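Local structure of dihydrodipicolinate synthase (Bacillus anthracis, 1XKY) at residues L38-I43 and D79-V84; A19-F24 and A217-G222; A95-T100 and A134-L139. The protein probably catalyses the condensation of pyruvate with aspartate semialdehyde in lysine biosynthesis, as a TIM-barrel lyase of the dihydrodipicolinate synthase family. All blocks are in the same frame, centred on the assembly; numbering follows the deposited sequence.

Contact 1: L38-I43 and D79-V84; sequences LVNYLI and DKRVPV
Arg81 reaches across to Asn40 with the end of its guanidinium group, and the polar part of the contact is this one pairing. Both terminal nitrogens converge on a single oxygen: NH2 of Arg81 lies 2.9 Å from OD1 of Asn40, with an N-H...O angle of 153°, while NH1 of Arg81 gives OD1 of Asn40 a longer and more bent bond of 3.3 Å. The oxygen sits close to the guanidinium plane, whereas the amide itself is turned 40° from that plane, so the two flat groups are not coplanar. The same arginine is also held by its own chain: NE donates to O of Val78 and NH2 to O of Val77, which ties the group to the C-terminal end of helix 64-78 and should limit its rotation.

The apolar part centres on Ile43. Its CD1 methyl lies over the middle of one guanidinium face, 3.6 Å from CZ of Arg81, and the two side chains cross at about a right angle. With CG1 beside the backbone N and the chain extended beyond it (chi2 170°), the methyl is carried out to that face, and it also meets CG2 of Val82 at 4.1 Å.

At the outside of the barrel, helix 32-44 is thereby joined to the turn that follows the next helix of the single outer layer, helix 64-78, and leads into strand 84-87; deeper in, Val39 packs on Val77 and Val78 of helix 64-78 and on Ile50 of strand 49-52.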
loop_
_atom_site.group_PDB
_atom_site.type_symbol
_atom_site.label_atom_id
_atom_site.label_comp_id
_atom_site.label_asym_id
_atom_site.label_seq_id
_atom_site.Cartn_x
_atom_site.Cartn_y
_atom_site.Cartn_z
ATOM N N LEU A 38 35.650 7.106 14.619
ATOM C CA LEU A 38 34.186 7.116 14.649
ATOM C C LEU A 38 33.629 6.486 15.922
ATOM O O LEU A 38 32.705 7.022 16.522
ATOM C CB LEU A 38 33.606 6.389 13.424
ATOM C CG LEU A 38 32.074 6.238 13.403
ATOM C CD1 LEU A 38 31.408 7.593 13.387
ATOM C CD2 LEU A 38 31.630 5.411 12.203
ATOM N N VAL A 39 34.179 5.338 16.313
ATOM C CA VAL A 39 33.742 4.643 17.533
ATOM C C VAL A 39 33.910 5.537 18.763
ATOM O O VAL A 39 32.990 5.669 19.577
ATOM C CB VAL A 39 34.494 3.312 17.735
ATOM C CG1 VAL A 39 34.251 2.750 19.130
ATOM C CG2 VAL A 39 34.066 2.288 16.678
ATOM N N ASN A 40 35.070 6.175 18.879
ATOM C CA ASN A 40 35.324 7.069 20.020
ATOM C C ASN A 40 34.405 8.287 20.032
ATOM O O ASN A 40 33.891 8.688 21.094
ATOM C CB ASN A 40 36.793 7.490 20.048
ATOM C CG ASN A 40 37.691 6.377 20.546
ATOM O OD1 ASN A 40 37.420 5.774 21.584
ATOM N ND2 ASN A 40 38.755 6.093 19.811
ATOM N N TYR A 41 34.194 8.855 18.848
ATOM C CA TYR A 41 33.243 9.950 18.684
ATOM C C TYR A 41 31.837 9.563 19.181
ATOM O O TYR A 41 31.219 10.284 19.981
ATOM C CB TYR A 41 33.197 10.419 17.222
ATOM C CG TYR A 41 32.036 11.361 16.965
ATOM C CD1 TYR A 41 32.150 12.725 17.219
ATOM C CD2 TYR A 41 30.811 10.871 16.523
ATOM C CE1 TYR A 41 31.075 13.589 17.015
ATOM C CE2 TYR A 41 29.730 11.723 16.305
ATOM C CZ TYR A 41 29.862 13.082 16.556
ATOM O OH TYR A 41 28.782 13.931 16.347
ATOM N N LEU A 42 31.336 8.421 18.724
ATOM C CA LEU A 42 29.980 7.994 19.100
ATOM C C LEU A 42 29.836 7.836 20.609
ATOM O O LEU A 42 28.882 8.341 21.204
ATOM C CB LEU A 42 29.589 6.695 18.386
ATOM C CG LEU A 42 29.434 6.821 16.864
ATOM C CD1 LEU A 42 29.197 5.443 16.248
ATOM C CD2 LEU A 42 28.332 7.795 16.499
ATOM N N ILE A 43 30.801 7.161 21.225
ATOM C CA ILE A 43 30.771 6.928 22.664
ATOM C C ILE A 43 30.770 8.242 23.476
ATOM O O ILE A 43 30.115 8.316 24.515
ATOM C CB ILE A 43 31.904 5.962 23.098
ATOM C CG1 ILE A 43 31.648 4.564 22.510
ATOM C CG2 ILE A 43 32.004 5.877 24.614
ATOM C CD1 ILE A 43 32.812 3.588 22.675
ATOM N N ASP A 79 36.606 -1.655 23.823
ATOM C CA ASP A 79 37.278 -1.983 25.080
ATOM C C ASP A 79 36.254 -2.074 26.228
ATOM O O ASP A 79 36.459 -1.524 27.304
ATOM C CB ASP A 79 38.365 -0.925 25.361
ATOM C CG ASP A 79 39.335 -1.333 26.457
ATOM O OD1 ASP A 79 39.833 -0.427 27.152
ATOM O OD2 ASP A 79 39.599 -2.538 26.633
ATOM N N LYS A 80 35.141 -2.749 25.951
ATOM C CA LYS A 80 34.071 -3.012 26.920
ATOM C C LYS A 80 33.322 -1.787 27.481
ATOM O O LYS A 80 32.579 -1.916 28.450
ATOM C CB LYS A 80 34.599 -3.903 28.063
ATOM C CG LYS A 80 34.949 -5.318 27.617
ATOM C CD LYS A 80 33.698 -6.132 27.288
ATOM C CE LYS A 80 34.063 -7.492 26.711
ATOM N NZ LYS A 80 32.867 -8.186 26.159
ATOM N N ARG A 81 33.484 -0.616 26.871
ATOM C CA ARG A 81 32.800 0.597 27.354
ATOM C C ARG A 81 31.301 0.590 27.068
ATOM O O ARG A 81 30.515 1.125 27.849
ATOM C CB ARG A 81 33.413 1.846 26.731
ATOM C CG ARG A 81 34.759 2.233 27.321
ATOM C CD ARG A 81 35.323 3.432 26.570
ATOM N NE ARG A 81 35.833 3.043 25.258
ATOM C CZ ARG A 81 36.076 3.887 24.257
ATOM N NH1 ARG A 81 35.842 5.187 24.384
ATOM N NH2 ARG A 81 36.551 3.419 23.114
ATOM N N VAL A 82 30.926 0.025 25.923
ATOM C CA VAL A 82 29.526 -0.183 25.562
ATOM C C VAL A 82 29.415 -1.540 24.871
ATOM O O VAL A 82 30.409 -2.041 24.332
ATOM C CB VAL A 82 28.988 0.933 24.609
ATOM C CG1 VAL A 82 29.092 2.304 25.263
ATOM C CG2 VAL A 82 29.706 0.913 23.246
ATOM N N PRO A 83 28.219 -2.158 24.896
ATOM C CA PRO A 83 28.055 -3.413 24.157
ATOM C C PRO A 83 28.261 -3.284 22.642
ATOM O O PRO A 83 27.850 -2.293 22.044
ATOM C CB PRO A 83 26.608 -3.821 24.465
ATOM C CG PRO A 83 26.251 -3.090 25.685
ATOM C CD PRO A 83 26.994 -1.797 25.624
ATOM N N VAL A 84 28.898 -4.294 22.052
ATOM C CA VAL A 84 29.102 -4.389 20.603
ATOM C C VAL A 84 28.164 -5.464 20.059
ATOM O O VAL A 84 28.261 -6.624 20.443
ATOM C CB VAL A 84 30.566 -4.756 20.253
ATOM C CG1 VAL A 84 30.735 -4.948 18.754
ATOM C CG2 VAL A 84 31.512 -3.688 20.768
#

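Contact 2: A19-F24 and A217-G222; sequences AMVTPF and ASHVIG
His219 meets the chain at Ala19, Met20 and Val21 with the edge of its imidazole, not with a face. NE2 of His219 donates to the backbone O of Ala19 over 3.1 Å, and the bond is almost straight at 176°. The acceptor lies in the ring plane. At the carbonyl the geometry is different: the donor stands above the peptide plane, 50° out of it, and so does not follow a lone-pair direction. The ring is brought there by a first torsion of -72°, which sets CG beside the backbone N.

Next to NE2 on the same rim, CE1 of His219 comes within 3.3 Å of N of Val21 and 3.6 Å of CA of Met20. Both methyls of Val21 border this corner, CG1 and CG2 each 3.9 Å from CE1 of His219. The Met20 side chain crosses the histidine at about a right angle and touches it through CG, 4.1 Å from CE1 of His219; the same CG also packs on Leu38 and Leu42 of helix 32-44, and the chain beyond it leads away from the ring. Val263 and Leu267 of helix 261-269 also pack against the His219 side chain.

All four touching residues are buried, and the bond joins the start of helix 218-234, after the last barrel strand, to the end of the first strand, where the barrel closes. Donation by NE2 means that this nitrogen carries a hydrogen, and through it the buried carbonyl of Ala19 accepts a hydrogen bond.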
loop_
_atom_site.group_PDB
_atom_site.type_symbol
_atom_site.label_atom_id
_atom_site.label_comp_id
_atom_site.label_asym_id
_atom_site.label_seq_id
_atom_site.Cartn_x
_atom_site.Cartn_y
_atom_site.Cartn_z
ATOM N N ALA A 19 23.447 2.357 14.902
ATOM C CA ALA A 19 23.673 1.549 13.709
ATOM C C ALA A 19 24.817 2.158 12.920
ATOM O O ALA A 19 24.609 2.954 12.004
ATOM C CB ALA A 19 22.407 1.493 12.854
ATOM N N MET A 20 26.030 1.762 13.278
ATOM C CA MET A 20 27.230 2.451 12.827
ATOM C C MET A 20 27.546 2.212 11.358
ATOM O O MET A 20 27.526 1.079 10.886
ATOM C CB MET A 20 28.427 2.014 13.670
ATOM C CG MET A 20 29.604 2.929 13.558
ATOM S SD MET A 20 31.005 2.336 14.508
ATOM C CE MET A 20 31.439 0.852 13.620
ATOM N N VAL A 21 27.868 3.291 10.651
ATOM C CA VAL A 21 28.413 3.198 9.303
ATOM C C VAL A 21 29.785 2.516 9.313
ATOM O O VAL A 21 30.482 2.486 10.330
ATOM C CB VAL A 21 28.511 4.599 8.601
ATOM C CG1 VAL A 21 27.141 5.243 8.512
ATOM C CG2 VAL A 21 29.510 5.529 9.320
ATOM N N THR A 22 30.159 1.952 8.172
ATOM C CA THR A 22 31.483 1.353 8.008
ATOM C C THR A 22 32.357 2.295 7.171
ATOM O O THR A 22 32.141 2.428 5.955
ATOM C CB THR A 22 31.397 -0.029 7.335
ATOM O OG1 THR A 22 30.535 -0.886 8.096
ATOM C CG2 THR A 22 32.781 -0.669 7.246
ATOM N N PRO A 23 33.312 2.992 7.818
ATOM C CA PRO A 23 34.207 3.867 7.057
ATOM C C PRO A 23 35.028 3.131 5.994
ATOM O O PRO A 23 35.584 2.061 6.269
ATOM C CB PRO A 23 35.130 4.462 8.136
ATOM C CG PRO A 23 34.365 4.343 9.400
ATOM C CD PRO A 23 33.571 3.081 9.270
ATOM N N PHE A 24 35.085 3.709 4.796
ATOM C CA PHE A 24 35.920 3.194 3.711
ATOM C C PHE A 24 36.987 4.208 3.320
ATOM O O PHE A 24 36.782 5.433 3.400
ATOM C CB PHE A 24 35.091 2.844 2.463
ATOM C CG PHE A 24 34.052 1.765 2.680
ATOM C CD1 PHE A 24 32.754 1.931 2.202
ATOM C CD2 PHE A 24 34.364 0.587 3.348
ATOM C CE1 PHE A 24 31.783 0.942 2.391
ATOM C CE2 PHE A 24 33.395 -0.412 3.533
ATOM C CZ PHE A 24 32.111 -0.229 3.055
ATOM N N ALA A 217 20.492 8.798 13.137
ATOM C CA ALA A 217 20.688 10.233 13.422
ATOM C C ALA A 217 21.687 10.532 14.537
ATOM O O ALA A 217 22.289 11.606 14.564
ATOM C CB ALA A 217 19.355 10.891 13.744
ATOM N N SER A 218 21.840 9.588 15.459
ATOM C CA SER A 218 22.823 9.681 16.535
ATOM C C SER A 218 24.262 9.903 16.046
ATOM O O SER A 218 25.100 10.342 16.816
ATOM C CB SER A 218 22.771 8.408 17.376
ATOM O OG SER A 218 23.043 7.292 16.555
ATOM N N HIS A 219 24.551 9.575 14.783
ATOM C CA HIS A 219 25.835 9.938 14.170
ATOM C C HIS A 219 26.088 11.453 14.159
ATOM O O HIS A 219 27.239 11.875 14.191
ATOM C CB HIS A 219 25.930 9.446 12.724
ATOM C CG HIS A 219 26.087 7.965 12.578
ATOM N ND1 HIS A 219 27.320 7.354 12.527
ATOM C CD2 HIS A 219 25.173 6.980 12.395
ATOM C CE1 HIS A 219 27.158 6.054 12.355
ATOM N NE2 HIS A 219 25.865 5.802 12.269
ATOM N N VAL A 220 25.026 12.257 14.072
ATOM C CA VAL A 220 25.160 13.712 13.978
ATOM C C VAL A 220 24.487 14.509 15.098
ATOM O O VAL A 220 24.930 15.614 15.403
ATOM C CB VAL A 220 24.678 14.263 12.602
ATOM C CG1 VAL A 220 25.625 13.806 11.495
ATOM C CG2 VAL A 220 23.226 13.855 12.298
ATOM N N ILE A 221 23.434 13.969 15.708
ATOM C CA ILE A 221 22.749 14.688 16.786
ATOM C C ILE A 221 22.531 13.811 18.021
ATOM O O ILE A 221 21.513 13.911 18.689
ATOM C CB ILE A 221 21.411 15.303 16.304
ATOM C CG1 ILE A 221 20.547 14.242 15.610
ATOM C CG2 ILE A 221 21.681 16.498 15.374
ATOM C CD1 ILE A 221 19.060 14.608 15.528
ATOM N N GLY A 222 23.518 12.978 18.337
ATOM C CA GLY A 222 23.455 12.113 19.506
ATOM C C GLY A 222 23.268 12.875 20.808
ATOM O O GLY A 222 22.497 12.445 21.663
#

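Contact 3: A95-T100 and A134-L139; sequences ASIDLT and AESTPL
Thr100 faces the turn after helix 123-135, its side chain dividing at CB into a polar and an apolar branch. Rotation about CA-CB (chi1 -65°) puts OG1 beside the backbone N and CG2 anti to it. OG1 turns back along its own helix and donates to O of Ser96 over 2.6 Å, while N of Thr100 reaches that oxygen from the other face of its plane; the hydroxyl is also hydrogen-bonded to OG1 of Thr88. CG2 is left to make the contact: it lies 3.7 Å from CB and 3.8 Å from CG2 of Thr137, the side chains crossing at about a right angle, and OG of Ser136 is 4.1 Å from CG2 of Thr100.

One turn earlier, CG2 of Ile97 packs 3.8 Å from CB of Ser136. The serine hydroxyl bonds back to O of Ile133. OG1 of Thr137 accepts from N of Leu139, an ST turn, and pairs with Thr104.

In the outer layer of the TIM barrel, helix 93-105 thus meets the turn between helix 123-135 and strand 141-145, and Ile133 continues the packing against Ile97 and Thr100. The three hydroxyls are all hydrogen-bonded, leaving carbon to make most of the contact.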
loop_
_atom_site.group_PDB
_atom_site.type_symbol
_atom_site.label_atom_id
_atom_site.label_comp_id
_atom_site.label_asym_id
_atom_site.label_seq_id
_atom_site.Cartn_x
_atom_site.Cartn_y
_atom_site.Cartn_z
ATOM N N ALA A 95 24.360 -20.025 6.728
ATOM C CA ALA A 95 25.381 -18.980 6.684
ATOM C C ALA A 95 25.310 -18.090 7.926
ATOM O O ALA A 95 26.343 -17.675 8.445
ATOM C CB ALA A 95 25.250 -18.144 5.414
ATOM N N SER A 96 24.095 -17.826 8.403
ATOM C CA SER A 96 23.886 -16.981 9.582
ATOM C C SER A 96 24.472 -17.616 10.844
ATOM O O SER A 96 25.070 -16.920 11.668
ATOM C CB SER A 96 22.398 -16.660 9.773
ATOM O OG SER A 96 21.875 -15.921 8.681
ATOM N N ILE A 97 24.300 -18.927 10.993
ATOM C CA ILE A 97 24.950 -19.682 12.071
ATOM C C ILE A 97 26.484 -19.580 11.972
ATOM O O ILE A 97 27.153 -19.287 12.959
ATOM C CB ILE A 97 24.485 -21.163 12.081
ATOM C CG1 ILE A 97 23.042 -21.245 12.605
ATOM C CG2 ILE A 97 25.428 -22.032 12.920
ATOM C CD1 ILE A 97 22.337 -22.561 12.334
ATOM N N ASP A 98 27.036 -19.802 10.785
ATOM C CA ASP A 98 28.481 -19.684 10.602
ATOM C C ASP A 98 29.002 -18.315 11.054
ATOM O O ASP A 98 29.923 -18.236 11.864
ATOM C CB ASP A 98 28.880 -19.914 9.150
ATOM C CG ASP A 98 30.385 -20.003 8.975
ATOM O OD1 ASP A 98 30.989 -20.973 9.483
ATOM O OD2 ASP A 98 30.969 -19.090 8.344
ATOM N N LEU A 99 28.420 -17.242 10.522
ATOM C CA LEU A 99 28.903 -15.890 10.833
ATOM C C LEU A 99 28.691 -15.548 12.311
ATOM O O LEU A 99 29.482 -14.826 12.913
ATOM C CB LEU A 99 28.229 -14.850 9.933
ATOM C CG LEU A 99 28.731 -13.407 10.009
ATOM C CD1 LEU A 99 30.234 -13.315 9.704
ATOM C CD2 LEU A 99 27.947 -12.548 9.061
ATOM N N THR A 100 27.626 -16.084 12.893
ATOM C CA THR A 100 27.329 -15.866 14.304
ATOM C C THR A 100 28.430 -16.481 15.180
ATOM O O THR A 100 28.874 -15.847 16.146
ATOM C CB THR A 100 25.920 -16.384 14.658
ATOM O OG1 THR A 100 24.940 -15.595 13.958
ATOM C CG2 THR A 100 25.647 -16.298 16.149
ATOM N N ALA A 134 19.967 -18.610 17.266
ATOM C CA ALA A 134 20.078 -18.337 18.705
ATOM C C ALA A 134 20.666 -19.531 19.472
ATOM O O ALA A 134 21.511 -19.354 20.348
ATOM C CB ALA A 134 18.719 -17.956 19.277
ATOM N N GLU A 135 20.205 -20.735 19.127
ATOM C CA GLU A 135 20.712 -21.990 19.711
ATOM C C GLU A 135 22.205 -22.217 19.491
ATOM O O GLU A 135 22.847 -22.939 20.247
ATOM C CB GLU A 135 19.963 -23.189 19.126
ATOM C CG GLU A 135 18.665 -23.480 19.823
ATOM C CD GLU A 135 17.854 -24.584 19.174
ATOM O OE1 GLU A 135 18.222 -25.049 18.068
ATOM O OE2 GLU A 135 16.832 -24.979 19.781
ATOM N N SER A 136 22.737 -21.617 18.434
ATOM C CA SER A 136 24.108 -21.828 18.023
ATOM C C SER A 136 25.096 -20.950 18.792
ATOM O O SER A 136 26.299 -21.122 18.657
ATOM C CB SER A 136 24.228 -21.568 16.514
ATOM O OG SER A 136 24.338 -20.186 16.239
ATOM N N THR A 137 24.593 -20.004 19.585
ATOM C CA THR A 137 25.464 -19.068 20.299
ATOM C C THR A 137 25.010 -18.855 21.738
ATOM O O THR A 137 23.814 -18.836 22.016
ATOM C CB THR A 137 25.546 -17.683 19.576
ATOM O OG1 THR A 137 26.562 -16.880 20.185
ATOM C CG2 THR A 137 24.219 -16.933 19.624
ATOM N N PRO A 138 25.971 -18.686 22.663
ATOM C CA PRO A 138 25.616 -18.312 24.029
ATOM C C PRO A 138 25.287 -16.824 24.167
ATOM O O PRO A 138 24.768 -16.393 25.200
ATOM C CB PRO A 138 26.886 -18.651 24.808
ATOM C CG PRO A 138 27.971 -18.429 23.824
ATOM C CD PRO A 138 27.428 -18.858 22.509
ATOM N N LEU A 139 25.575 -16.054 23.125
ATOM C CA LEU A 139 25.391 -14.606 23.159
ATOM C C LEU A 139 23.930 -14.191 23.106
ATOM O O LEU A 139 23.103 -14.888 22.516
ATOM C CB LEU A 139 26.133 -13.951 21.992
ATOM C CG LEU A 139 27.662 -13.940 22.058
ATOM C CD1 LEU A 139 28.197 -13.126 20.896
ATOM C CD2 LEU A 139 28.151 -13.381 23.374
#

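Overall arrangement
From the N terminus, the chain leaves strand 16-19 through 19-24, the first half of contact 2, which is completed only at 217-222, after strand 212-215; this wide loop spans most of the barrel. Within it lie the other two closures, in series: contact 1 joins helix 32-44 to the turn before strand 84-87, and contact 3 then joins helix 93-105 to the turn before strand 141-145. None cross. Contacts 1 and 2 touch, Leu38 packing on Met20 and Val21, with centres 12 Å apart. Contact 3 lies across the chain's centre from contact 2, their centres 26 Å apart. Together they tie neighbouring outer helices and the barrel's first-to-last seam.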